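Local coordinates for protein putative metal-dependent hydrolase (Bacillus subtilis, PDB 6KNS) that is a putative metal-dependent hydrolase of the metallo-beta-lactamase fold that binds two zinc ions and calcium and may process tRNA 3' ends, at residues 103-106 and 107-110; 13-17 and 18-22; 163-166 and 167-170; 221-224 and 225-228; 182-185 and 186-190. One frame throughout, in Å; residues are numbered along the deposited sequence.

Interaction 1. Residues 103-106 and 107-110; sequences IEQF and QKLT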
loop_
_atom_site.group_PDB
_atom_site.type_symbol
_atom_site.label_atom_id
_atom_site.label_comp_id
_atom_site.label_asym_id
_atom_site.label_seq_id
_atom_site.Cartn_x
_atom_site.Cartn_y
_atom_site.Cartn_z
ATOM N N ILE A 103 -18.566 1.624 11.713
ATOM C CA ILE A 103 -18.231 2.883 12.353
ATOM C C ILE A 103 -16.726 3.007 12.622
ATOM O O ILE A 103 -16.137 4.060 12.373
ATOM C CB ILE A 103 -19.046 3.099 13.643
ATOM C CG1 ILE A 103 -20.486 3.496 13.280
ATOM C CG2 ILE A 103 -18.483 4.237 14.493
ATOM C CD1 ILE A 103 -20.607 4.911 12.613
ATOM N N GLU A 104 -16.121 1.938 13.123
ATOM C CA GLU A 104 -14.686 1.964 13.405
ATOM C C GLU A 104 -13.873 2.243 12.156
ATOM O O GLU A 104 -12.969 3.099 12.177
ATOM C CB GLU A 104 -14.201 0.669 14.058
ATOM C CG GLU A 104 -14.312 0.709 15.535
ATOM C CD GLU A 104 -13.142 0.070 16.304
ATOM O OE1 GLU A 104 -12.065 -0.273 15.742
ATOM O OE2 GLU A 104 -13.318 -0.030 17.529
ATOM N N GLN A 105 -14.213 1.574 11.053
ATOM C CA GLN A 105 -13.512 1.820 9.798
ATOM C C GLN A 105 -13.767 3.234 9.291
ATOM O O GLN A 105 -12.814 3.928 8.909
ATOM C CB GLN A 105 -13.875 0.784 8.723
ATOM C CG GLN A 105 -13.452 -0.646 9.070
ATOM C CD GLN A 105 -11.939 -0.846 9.074
ATOM O OE1 GLN A 105 -11.168 -0.067 8.488
ATOM N NE2 GLN A 105 -11.511 -1.902 9.738
ATOM N N PHE A 106 -15.040 3.661 9.277
ATOM C CA PHE A 106 -15.377 5.048 8.897
ATOM C C PHE A 106 -14.653 6.135 9.731
ATOM O O PHE A 106 -14.222 7.199 9.214
ATOM C CB PHE A 106 -16.894 5.298 8.939
ATOM C CG PHE A 106 -17.249 6.702 8.630
ATOM C CD1 PHE A 106 -17.309 7.130 7.311
ATOM C CD2 PHE A 106 -17.404 7.627 9.638
ATOM C CE1 PHE A 106 -17.572 8.429 7.008
ATOM C CE2 PHE A 106 -17.666 8.950 9.344
ATOM C CZ PHE A 106 -17.760 9.352 8.016
ATOM N N GLN A 107 -14.502 5.891 11.018
ATOM C CA GLN A 107 -13.797 6.870 11.861
ATOM C C GLN A 107 -12.305 7.077 11.499
ATOM O O GLN A 107 -11.725 8.113 11.814
ATOM C CB GLN A 107 -13.920 6.496 13.340
ATOM C CG GLN A 107 -15.278 6.814 13.939
ATOM C CD GLN A 107 -15.477 6.092 15.298
ATOM O OE1 GLN A 107 -14.843 5.036 15.558
ATOM N NE2 GLN A 107 -16.332 6.653 16.145
ATOM N N LYS A 108 -11.692 6.124 10.827
ATOM C CA LYS A 108 -10.300 6.272 10.486
ATOM C C LYS A 108 -10.070 7.233 9.324
ATOM O O LYS A 108 -8.916 7.584 9.025
ATOM C CB LYS A 108 -9.712 4.903 10.132
ATOM C CG LYS A 108 -9.661 3.905 11.306
ATOM C CD LYS A 108 -9.292 2.511 10.748
ATOM C CE LYS A 108 -9.297 1.391 11.785
ATOM N NZ LYS A 108 -8.906 0.113 11.075
ATOM N N LEU A 109 -11.140 7.632 8.643
ATOM C CA LEU A 109 -10.998 8.429 7.440
ATOM C C LEU A 109 -10.623 9.885 7.746
ATOM O O LEU A 109 -10.136 10.564 6.868
ATOM C CB LEU A 109 -12.292 8.384 6.594
ATOM C CG LEU A 109 -12.699 6.979 6.108
ATOM C CD1 LEU A 109 -13.911 7.043 5.191
ATOM C CD2 LEU A 109 -11.483 6.278 5.421
ATOM N N THR A 110 -10.896 10.362 8.956
ATOM C CA THR A 110 -10.663 11.764 9.317
ATOM C C THR A 110 -9.309 11.919 10.040
ATOM O O THR A 110 -9.091 11.341 11.108
ATOM C CB THR A 110 -11.776 12.296 10.199
ATOM O OG1 THR A 110 -13.019 12.253 9.465
ATOM C CG2 THR A 110 -11.468 13.720 10.717
HETATM O O HOH W 1 -14.262 9.897 9.645
#
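Q107 and I103 are joined by backbone and side chain at once, at the C-terminal end of a short helix. Among the backbone bonds, Q107 N donates to I103 O at 2.8 Å, the i to i-4 spacing of an alpha-helix. This gives way to two i to i-3 bonds, K108 N to Q105 O at 3.1 Å and L109 N to F106 O at 3.2 Å, so the helix tightens at its end. A type I beta turn from Q107 to T110 follows. A water bridges F106 O, to which it donates at 2.7 Å, and T110 OG1, with which it is also hydrogen-bonded.

The stretch belongs to the metallo-beta-lactamase fold, where helix 103-107 follows strand 94-98 and the turn leads to strand 115-119, the outermost strand of its sheet within this chain. T110 OG1 also bonds to G117 N of that strand, and Q78 NE2 bonds to K108 O.

Polar side-chain contact is slight. K108 and Q105 run alongside each other in the same direction; the lysine, extended beyond CG, brings NZ to Q105 OE1 at 3.4 Å, a weak hydrogen bond.

Two packing contacts complete the account. Chi1 of F106, 177°, turns CG away from the backbone N, beside the carbonyl carbon, and CD1 meets L109 CD1 at 4.0 Å, an apolar contact in which the side chains cross nearly at right angles. The other sets a methyl on an amide: I103 CG2 touches Q107 CD at 3.6 Å, the two side chains crossing at a slant.

Interaction 2. Residues 13-17 and 18-22; sequences GCYGG and FPAAN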
loop_
_atom_site.group_PDB
_atom_site.type_symbol
_atom_site.label_atom_id
_atom_site.label_comp_id
_atom_site.label_asym_id
_atom_site.label_seq_id
_atom_site.Cartn_x
_atom_site.Cartn_y
_atom_site.Cartn_z
ATOM N N GLY A 13 -5.239 0.443 -10.326
ATOM C CA GLY A 13 -4.843 -0.932 -9.941
ATOM C C GLY A 13 -6.055 -1.840 -10.024
ATOM O O GLY A 13 -7.189 -1.395 -9.851
ATOM N N CYS A 14 -5.819 -3.101 -10.281
ATOM C CA CYS A 14 -6.913 -3.963 -10.708
ATOM C C CYS A 14 -6.880 -5.404 -10.198
ATOM O O CYS A 14 -7.793 -6.190 -10.553
ATOM C CB CYS A 14 -6.984 -3.961 -12.245
ATOM S SG CYS A 14 -5.525 -4.633 -12.942
ATOM N N TYR A 15 -5.891 -5.761 -9.365
ATOM C CA TYR A 15 -5.864 -7.101 -8.760
ATOM C C TYR A 15 -6.753 -7.286 -7.544
ATOM O O TYR A 15 -6.896 -6.380 -6.708
ATOM C CB TYR A 15 -4.422 -7.554 -8.425
ATOM C CG TYR A 15 -3.724 -8.102 -9.663
ATOM C CD1 TYR A 15 -3.780 -9.447 -9.977
ATOM C CD2 TYR A 15 -3.064 -7.254 -10.522
ATOM C CE1 TYR A 15 -3.202 -9.930 -11.122
ATOM C CE2 TYR A 15 -2.469 -7.712 -11.683
ATOM C CZ TYR A 15 -2.556 -9.053 -11.978
ATOM O OH TYR A 15 -1.922 -9.517 -13.089
ATOM N N GLY A 16 -7.330 -8.480 -7.416
ATOM C CA GLY A 16 -8.130 -8.794 -6.258
ATOM C C GLY A 16 -7.229 -9.239 -5.117
ATOM O O GLY A 16 -6.293 -9.955 -5.356
ATOM N N GLY A 17 -7.519 -8.807 -3.890
ATOM C CA GLY A 17 -6.883 -9.314 -2.679
ATOM C C GLY A 17 -5.546 -8.668 -2.322
ATOM O O GLY A 17 -5.385 -8.104 -1.232
ATOM N N PHE A 18 -4.595 -8.728 -3.245
ATOM C CA PHE A 18 -3.219 -8.309 -2.996
ATOM C C PHE A 18 -2.562 -8.115 -4.375
ATOM O O PHE A 18 -3.028 -8.643 -5.354
ATOM C CB PHE A 18 -2.456 -9.378 -2.206
ATOM C CG PHE A 18 -2.300 -10.699 -2.957
ATOM C CD1 PHE A 18 -3.291 -11.650 -2.922
ATOM C CD2 PHE A 18 -1.146 -10.999 -3.674
ATOM C CE1 PHE A 18 -3.140 -12.852 -3.596
ATOM C CE2 PHE A 18 -1.004 -12.209 -4.345
ATOM C CZ PHE A 18 -2.002 -13.132 -4.294
ATOM N N PRO A 19 -1.501 -7.338 -4.448
ATOM C CA PRO A 19 -0.949 -7.016 -5.757
ATOM C C PRO A 19 -0.089 -8.148 -6.302
ATOM O O PRO A 19 0.680 -8.760 -5.560
ATOM C CB PRO A 19 -0.067 -5.803 -5.452
ATOM C CG PRO A 19 0.389 -6.075 -4.037
ATOM C CD PRO A 19 -0.832 -6.590 -3.370
ATOM N N ALA A 20 -0.239 -8.440 -7.587
ATOM C CA ALA A 20 0.791 -9.159 -8.326
ATOM C C ALA A 20 2.050 -8.280 -8.321
ATOM O O ALA A 20 1.977 -7.063 -8.039
ATOM C CB ALA A 20 0.325 -9.420 -9.808
ATOM N N ALA A 21 3.183 -8.897 -8.631
ATOM C CA ALA A 21 4.452 -8.212 -8.753
ATOM C C ALA A 21 4.360 -6.946 -9.638
ATOM O O ALA A 21 3.906 -6.974 -10.787
ATOM C CB ALA A 21 5.556 -9.198 -9.275
ATOM N N ASN A 22 4.743 -5.821 -9.044
ATOM C CA ASN A 22 4.790 -4.519 -9.710
ATOM C C ASN A 22 3.417 -4.012 -10.182
ATOM O O ASN A 22 3.330 -3.069 -10.984
ATOM C CB ASN A 22 5.804 -4.529 -10.845
ATOM C CG ASN A 22 7.228 -4.805 -10.341
ATOM O OD1 ASN A 22 7.748 -4.097 -9.472
ATOM N ND2 ASN A 22 7.840 -5.848 -10.862
#
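A20 sets its methyl group over one face of the Y15 ring, in the loop that joins strand 7-13 to strand 27-32 of the metallo-beta-lactamase fold and passes beside the zinc centre. The evidence for a CH-pi contact is geometric: A20 CB lies 3.7 Å from the ring centroid and only 14° off the ring normal. Within the ring, Y15 CZ is the atom nearest the methyl, 3.6 Å from A20 CB, so the contact is displaced slightly toward the hydroxyl end. At the other end of the side chain, Y15 CB approaches the carbonyl oxygen F18 O at 3.5 Å, and the tyrosine thus spans the chain from F18 to A20.

F18 leaves a classic gamma turn centred on G17. The positive phi of G17, 84°, turns the chain so that F18 N comes back to G16 O at 3.0 Å, a weak hydrogen bond. Chi1 of F18, 64°, puts CG between its own backbone N and carbonyl carbon, and the ring beyond it stacks on the imidazole of H220.

The Y15 ring meets H220 too, with the planes tilted against each other. The zinc ligand D69 accepts a hydrogen bond from G17 N through OD2, which makes G17 a second-shell residue that helps position this ligand. On its other contacts, F18 packs against P76 of the second subunit. At the gamma turn, the single oxygen G16 O takes two donors, F18 N weakly and H220 NE2 in a second hydrogen bond.

Interaction 3. Residues 163-166 and 167-170; sequences SYQD and SFIP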
loop_
_atom_site.group_PDB
_atom_site.type_symbol
_atom_site.label_atom_id
_atom_site.label_comp_id
_atom_site.label_asym_id
_atom_site.label_seq_id
_atom_site.Cartn_x
_atom_site.Cartn_y
_atom_site.Cartn_z
ATOM N N SER A 163 -20.896 -11.100 -5.186
ATOM C CA SER A 163 -21.409 -12.252 -5.931
ATOM C C SER A 163 -22.651 -11.784 -6.700
ATOM O O SER A 163 -23.155 -10.663 -6.502
ATOM C CB SER A 163 -21.769 -13.432 -5.005
ATOM O OG SER A 163 -22.792 -13.086 -4.083
ATOM N N TYR A 164 -23.142 -12.646 -7.573
ATOM C CA TYR A 164 -24.120 -12.229 -8.578
ATOM C C TYR A 164 -25.463 -11.845 -7.925
ATOM O O TYR A 164 -25.876 -12.489 -6.968
ATOM C CB TYR A 164 -24.331 -13.334 -9.660
ATOM C CG TYR A 164 -25.481 -12.952 -10.576
ATOM C CD1 TYR A 164 -25.294 -12.049 -11.622
ATOM C CD2 TYR A 164 -26.756 -13.390 -10.317
ATOM C CE1 TYR A 164 -26.352 -11.647 -12.413
ATOM C CE2 TYR A 164 -27.823 -12.989 -11.094
ATOM C CZ TYR A 164 -27.617 -12.110 -12.130
ATOM O OH TYR A 164 -28.692 -11.732 -12.890
ATOM N N GLN A 165 -26.117 -10.791 -8.424
ATOM C CA GLN A 165 -27.536 -10.537 -8.085
ATOM C C GLN A 165 -28.248 -9.845 -9.237
ATOM O O GLN A 165 -27.642 -9.033 -9.967
ATOM C CB GLN A 165 -27.670 -9.701 -6.791
ATOM C CG GLN A 165 -26.851 -8.400 -6.804
ATOM C CD GLN A 165 -27.015 -7.565 -5.551
ATOM O OE1 GLN A 165 -27.751 -7.927 -4.667
ATOM N NE2 GLN A 165 -26.298 -6.447 -5.467
ATOM N N ASP A 166 -29.530 -10.170 -9.399
ATOM C CA ASP A 166 -30.354 -9.605 -10.457
ATOM C C ASP A 166 -30.434 -8.093 -10.347
ATOM O O ASP A 166 -30.513 -7.393 -11.347
ATOM C CB ASP A 166 -31.781 -10.177 -10.411
ATOM C CG ASP A 166 -31.878 -11.610 -10.958
ATOM O OD1 ASP A 166 -30.946 -12.089 -11.643
ATOM O OD2 ASP A 166 -32.913 -12.246 -10.710
ATOM N N SER A 167 -30.412 -7.579 -9.137
ATOM C CA SER A 167 -30.523 -6.135 -8.944
ATOM C C SER A 167 -29.402 -5.328 -9.665
ATOM O O SER A 167 -29.554 -4.130 -9.930
ATOM C CB SER A 167 -30.511 -5.845 -7.457
ATOM O OG SER A 167 -29.320 -6.403 -6.909
ATOM N N PHE A 168 -28.281 -5.962 -9.998
ATOM C CA PHE A 168 -27.262 -5.238 -10.763
ATOM C C PHE A 168 -27.777 -4.790 -12.153
ATOM O O PHE A 168 -27.212 -3.872 -12.749
ATOM C CB PHE A 168 -26.028 -6.109 -10.971
ATOM C CG PHE A 168 -25.005 -6.048 -9.859
ATOM C CD1 PHE A 168 -24.401 -4.861 -9.528
ATOM C CD2 PHE A 168 -24.593 -7.209 -9.215
ATOM C CE1 PHE A 168 -23.409 -4.816 -8.536
ATOM C CE2 PHE A 168 -23.623 -7.180 -8.233
ATOM C CZ PHE A 168 -23.018 -5.985 -7.894
ATOM N N ILE A 169 -28.837 -5.433 -12.669
ATOM C CA ILE A 169 -29.249 -5.201 -14.050
ATOM C C ILE A 169 -29.945 -3.864 -14.191
ATOM O O ILE A 169 -29.501 -3.050 -15.001
ATOM C CB ILE A 169 -30.054 -6.385 -14.629
ATOM C CG1 ILE A 169 -29.102 -7.553 -14.897
ATOM C CG2 ILE A 169 -30.798 -6.008 -15.926
ATOM C CD1 ILE A 169 -29.810 -8.892 -15.130
ATOM N N PRO A 170 -31.024 -3.616 -13.413
ATOM C CA PRO A 170 -31.609 -2.269 -13.411
ATOM C C PRO A 170 -30.636 -1.184 -12.963
ATOM O O PRO A 170 -30.622 -0.104 -13.530
ATOM C CB PRO A 170 -32.758 -2.370 -12.399
ATOM C CG PRO A 170 -33.039 -3.823 -12.243
ATOM C CD PRO A 170 -31.855 -4.589 -12.675
#
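Q165 and F168 make the close part of this turn, where the loop after strand 155-158 enters helix 168-171. Chi1 of Q165, 53°, puts CG between the backbone N and the carbonyl carbon, and the chain, extended beyond it, crosses the phenylalanine at about a right angle. Q165 CG lies 3.5 Å from F168 CD2, and Q165 NE2 stands over one face, toward the rim, with amide and ring planes 72° apart. At the ring's edge and in its plane is S163 O, 3.9 Å from F168 CE2. I204 of helix 198-208 and L136 of strand 131-137 add to the packing of F168.

Two backbone bonds fold the chain: F168 N to Q165 O at 3.1 Å, closing a type I beta turn, and I169 N to D166 O at 2.9 Å. Y164 OH meets I169 CD1 at 3.8 Å, and both side chains touch helix 198-208, at E200, R203 and E207. The solvent side is at the exposed D166 and P170.

Q165 NE2 finds its acceptor outside the turn, K137 O. With one N-H used there, the amide is held over F168 by a hydrogen bond as well as by packing. Y164 OH donates to D166 OD1 at 2.6 Å on its anti lone pair, which probably steadies the carboxylate and may help it remain ionised.

Interaction 4. Residues 221-224 and 225-228; sequences FGVH and DNLR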
loop_
_atom_site.group_PDB
_atom_site.type_symbol
_atom_site.label_atom_id
_atom_site.label_comp_id
_atom_site.label_asym_id
_atom_site.label_seq_id
_atom_site.Cartn_x
_atom_site.Cartn_y
_atom_site.Cartn_z
ATOM N N PHE A 221 -4.125 -16.613 -10.804
ATOM C CA PHE A 221 -3.821 -17.877 -11.497
ATOM C C PHE A 221 -4.608 -17.884 -12.803
ATOM O O PHE A 221 -5.534 -17.094 -12.978
ATOM C CB PHE A 221 -4.218 -19.094 -10.642
ATOM C CG PHE A 221 -5.684 -19.209 -10.427
ATOM C CD1 PHE A 221 -6.316 -18.428 -9.469
ATOM C CD2 PHE A 221 -6.456 -20.059 -11.220
ATOM C CE1 PHE A 221 -7.731 -18.507 -9.278
ATOM C CE2 PHE A 221 -7.840 -20.147 -11.043
ATOM C CZ PHE A 221 -8.483 -19.367 -10.077
ATOM N N GLY A 222 -4.250 -18.767 -13.703
ATOM C CA GLY A 222 -4.997 -18.915 -14.963
ATOM C C GLY A 222 -4.561 -17.964 -16.065
ATOM O O GLY A 222 -3.595 -17.201 -15.915
ATOM N N VAL A 223 -5.268 -18.050 -17.188
ATOM C CA VAL A 223 -5.013 -17.225 -18.347
ATOM C C VAL A 223 -6.064 -16.143 -18.360
ATOM O O VAL A 223 -7.218 -16.403 -18.715
ATOM C CB VAL A 223 -5.111 -18.049 -19.607
ATOM C CG1 VAL A 223 -4.774 -17.175 -20.862
ATOM C CG2 VAL A 223 -4.197 -19.249 -19.456
ATOM N N HIS A 224 -5.664 -14.937 -17.973
ATOM C CA HIS A 224 -6.598 -13.825 -17.822
ATOM C C HIS A 224 -7.407 -13.553 -19.089
ATOM O O HIS A 224 -8.560 -13.180 -18.997
ATOM C CB HIS A 224 -5.859 -12.530 -17.438
ATOM C CG HIS A 224 -5.497 -12.438 -15.988
ATOM N ND1 HIS A 224 -4.630 -11.482 -15.496
ATOM C CD2 HIS A 224 -5.879 -13.183 -14.923
ATOM C CE1 HIS A 224 -4.507 -11.639 -14.189
ATOM N NE2 HIS A 224 -5.257 -12.660 -13.816
ATOM N N ASP A 225 -6.792 -13.708 -20.258
ATOM C CA ASP A 225 -7.520 -13.555 -21.524
ATOM C C ASP A 225 -8.701 -14.513 -21.665
ATOM O O ASP A 225 -9.659 -14.203 -22.388
ATOM C CB ASP A 225 -6.576 -13.697 -22.724
ATOM C CG ASP A 225 -5.802 -12.400 -23.033
ATOM O OD1 ASP A 225 -5.861 -11.447 -22.225
ATOM O OD2 ASP A 225 -5.161 -12.331 -24.101
ATOM N N ASN A 226 -8.662 -15.650 -20.967
ATOM C CA ASN A 226 -9.810 -16.539 -20.958
ATOM C C ASN A 226 -11.016 -15.905 -20.318
ATOM O O ASN A 226 -12.120 -16.267 -20.687
ATOM C CB ASN A 226 -9.532 -17.871 -20.271
ATOM C CG ASN A 226 -8.692 -18.805 -21.113
ATOM O OD1 ASN A 226 -8.570 -18.631 -22.312
ATOM N ND2 ASN A 226 -8.117 -19.808 -20.483
ATOM N N LEU A 227 -10.823 -14.992 -19.361
ATOM C CA LEU A 227 -11.961 -14.300 -18.729
ATOM C C LEU A 227 -12.715 -13.475 -19.763
ATOM O O LEU A 227 -13.918 -13.461 -19.784
ATOM C CB LEU A 227 -11.504 -13.387 -17.580
ATOM C CG LEU A 227 -10.795 -14.067 -16.391
ATOM C CD1 LEU A 227 -10.118 -13.053 -15.485
ATOM C CD2 LEU A 227 -11.806 -14.922 -15.637
ATOM N N ARG A 228 -11.985 -12.776 -20.620
ATOM C CA ARG A 228 -12.584 -12.070 -21.728
ATOM C C ARG A 228 -13.327 -13.000 -22.712
ATOM O O ARG A 228 -14.453 -12.687 -23.116
ATOM C CB ARG A 228 -11.519 -11.298 -22.489
ATOM C CG ARG A 228 -12.049 -10.576 -23.675
ATOM C CD ARG A 228 -10.951 -9.842 -24.445
ATOM N NE ARG A 228 -11.524 -9.439 -25.711
ATOM C CZ ARG A 228 -11.748 -10.241 -26.751
ATOM N NH1 ARG A 228 -11.386 -11.535 -26.739
ATOM N NH2 ARG A 228 -12.332 -9.733 -27.824
HETATM O O HOH W 2 -7.546 -19.766 -17.256
#
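V223 and H224 each give a carbonyl oxygen to the first turn of helix 225-231. N226 N donates to V223 O at 2.8 Å and L227 N to H224 O at 2.9 Å, both of i to i-3 spacing. Their N-H...O angles, 143° and 140°, are bent.

One water adds a polar link, accepting from V223 N at 2.9 Å and from N226 ND2 at 3.3 Å. It joins the loop backbone to the N226 amide, which lies back toward V223: chi1 of -75° places CG anti to the carbonyl carbon, beside the backbone N.

Van der Waals packing follows the same pairs. V223 and N226 cross at a slant, V223 CB meeting N226 ND2 at 3.6 Å, and N226 CB rests 3.2 Å from V223 O. L227 CB lies 3.3 Å from H224 O, with CD1 farther along beside the imidazole.

H224 NE2 has its hydrogen-bond partner outside the turn, P219 O, which helps hold the rotation of the ring. The turn lies on the way from strand 212-216 to helix 225-231 in the metallo-beta-lactamase fold: L218 and Y185 pack on H224, R228 NE reaches V239 O of strand 238-241 in a weak hydrogen bond, and F221 packs on L87 of the second subunit.

Interaction 5. Residues 182-185 and 186-190; sequences CNFY and ADQDG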
loop_
_atom_site.group_PDB
_atom_site.type_symbol
_atom_site.label_atom_id
_atom_site.label_comp_id
_atom_site.label_asym_id
_atom_site.label_seq_id
_atom_site.Cartn_x
_atom_site.Cartn_y
_atom_site.Cartn_z
ATOM N N CYS A 182 -14.330 -9.587 -11.479
ATOM C CA CYS A 182 -14.337 -10.860 -12.136
ATOM C C CYS A 182 -13.245 -11.720 -11.549
ATOM O O CYS A 182 -12.306 -12.069 -12.224
ATOM C CB CYS A 182 -14.119 -10.613 -13.626
ATOM S SG CYS A 182 -14.328 -12.041 -14.670
ATOM N N ASN A 183 -13.371 -12.068 -10.285
ATOM C CA ASN A 183 -12.300 -12.737 -9.569
ATOM C C ASN A 183 -12.207 -14.236 -9.898
ATOM O O ASN A 183 -11.230 -14.855 -9.532
ATOM C CB ASN A 183 -12.490 -12.548 -8.053
ATOM C CG ASN A 183 -11.153 -12.438 -7.297
ATOM O OD1 ASN A 183 -10.182 -13.149 -7.592
ATOM N ND2 ASN A 183 -11.093 -11.541 -6.368
ATOM N N PHE A 184 -13.229 -14.803 -10.560
ATOM C CA PHE A 184 -13.301 -16.242 -10.866
ATOM C C PHE A 184 -13.576 -16.551 -12.334
ATOM O O PHE A 184 -14.180 -15.735 -13.022
ATOM C CB PHE A 184 -14.383 -16.908 -9.997
ATOM C CG PHE A 184 -13.992 -17.038 -8.555
ATOM C CD1 PHE A 184 -13.453 -18.195 -8.080
ATOM C CD2 PHE A 184 -14.155 -15.987 -7.682
ATOM C CE1 PHE A 184 -13.073 -18.310 -6.721
ATOM C CE2 PHE A 184 -13.772 -16.079 -6.344
ATOM C CZ PHE A 184 -13.247 -17.236 -5.862
ATOM N N TYR A 185 -13.128 -17.732 -12.798
ATOM C CA TYR A 185 -13.301 -18.188 -14.182
ATOM C C TYR A 185 -14.672 -18.838 -14.342
ATOM O O TYR A 185 -15.347 -19.133 -13.358
ATOM C CB TYR A 185 -12.168 -19.165 -14.585
ATOM C CG TYR A 185 -10.812 -18.459 -14.670
ATOM C CD1 TYR A 185 -9.987 -18.317 -13.552
ATOM C CD2 TYR A 185 -10.402 -17.848 -15.855
ATOM C CE1 TYR A 185 -8.754 -17.642 -13.638
ATOM C CE2 TYR A 185 -9.188 -17.171 -15.956
ATOM C CZ TYR A 185 -8.378 -17.052 -14.832
ATOM O OH TYR A 185 -7.185 -16.403 -14.938
ATOM N N ALA A 186 -15.063 -19.079 -15.588
ATOM C CA ALA A 186 -16.421 -19.507 -15.948
ATOM C C ALA A 186 -16.815 -20.802 -15.289
ATOM O O ALA A 186 -17.980 -20.999 -14.976
ATOM C CB ALA A 186 -16.562 -19.642 -17.495
ATOM N N ASP A 187 -15.847 -21.690 -15.068
ATOM C CA ASP A 187 -16.153 -22.994 -14.451
ATOM C C ASP A 187 -16.305 -22.930 -12.950
ATOM O O ASP A 187 -16.658 -23.928 -12.365
ATOM C CB ASP A 187 -15.075 -24.054 -14.778
ATOM C CG ASP A 187 -13.698 -23.701 -14.213
ATOM O OD1 ASP A 187 -13.100 -22.705 -14.696
ATOM O OD2 ASP A 187 -13.206 -24.424 -13.292
ATOM N N GLN A 188 -16.007 -21.792 -12.326
ATOM C CA GLN A 188 -15.904 -21.705 -10.882
ATOM C C GLN A 188 -17.071 -20.895 -10.315
ATOM O O GLN A 188 -17.591 -19.988 -10.988
ATOM C CB GLN A 188 -14.618 -20.976 -10.459
ATOM C CG GLN A 188 -13.272 -21.613 -10.814
ATOM C CD GLN A 188 -12.138 -20.700 -10.395
ATOM O OE1 GLN A 188 -11.950 -19.613 -10.969
ATOM N NE2 GLN A 188 -11.406 -21.101 -9.348
ATOM N N ASP A 189 -17.409 -21.183 -9.054
ATOM C CA ASP A 189 -18.485 -20.508 -8.330
ATOM C C ASP A 189 -17.917 -19.568 -7.277
ATOM O O ASP A 189 -17.308 -20.022 -6.311
ATOM C CB ASP A 189 -19.358 -21.547 -7.639
ATOM C CG ASP A 189 -20.565 -20.924 -6.922
ATOM O OD1 ASP A 189 -20.804 -19.692 -6.992
ATOM O OD2 ASP A 189 -21.288 -21.699 -6.284
ATOM N N GLY A 190 -18.129 -18.264 -7.440
ATOM C CA GLY A 190 -17.566 -17.263 -6.527
ATOM C C GLY A 190 -18.474 -16.869 -5.367
ATOM O O GLY A 190 -18.153 -15.937 -4.600
#
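Chi1 of Q188, -64°, sets CG anti to the carbonyl carbon, the chain runs extended beyond CG back across the turn to Y185, and chi3 of -68° turns the amide so that OE1 faces the tyrosine's backbone. There Q188 OE1 accepts from Y185 N at 2.9 Å, a nearly straight bond (N-H...O 172°) that lies in the amide's carbonyl plane on a lone pair. The same oxygen sits at the edge of the tyrosine ring, 3.5 Å from Y185 CD1, the two side chains running side by side in the same direction.

In the opposite donor-acceptor direction, Q188 N donates to Y185 O at 2.9 Å, closing a type I beta turn over Y185-Q188. Backbone and side chain of one glutamine thereby grip both the N-H and the C=O of one tyrosine. This turn stands in the loop between strand 177-181 and helix 198-208 of the metallo-beta-lactamase fold; A186 N bonds to E230 OE1 and Q188 O accepts from N197 ND2.

F184 crosses Q188 at about a right angle, its CD1 3.6 Å from Q188 OE1. Over one face of the F184 ring lies G190 CA, 4.0 Å from the centroid, a CH-pi contact. Nearby, F184 also packs on F86 of the second subunit.

In the fold
Interactions 2, 4 and 5 form a connected group. Interactions 4 and 5 lie with centres about 10 Å apart and join through Y185 OH, 2.7 Å from F221 O, while L227 packs on Y185. Interaction 2 reaches interaction 4 where Y15 OH meets H224 CE1 at 3.5 Å, and it touches interaction 5 at G16 and N183. Measured between nearest atoms, G16 of interaction 2 is about 5 Å from a bound zinc ion. The side chain of F184 in interaction 5 is about 10 Å from a bound zinc ion, that of S163 in interaction 3 about 11 Å from a bound zinc ion, that of Q105 in interaction 1 about 12 Å and that of H224 in interaction 4 about 14 Å.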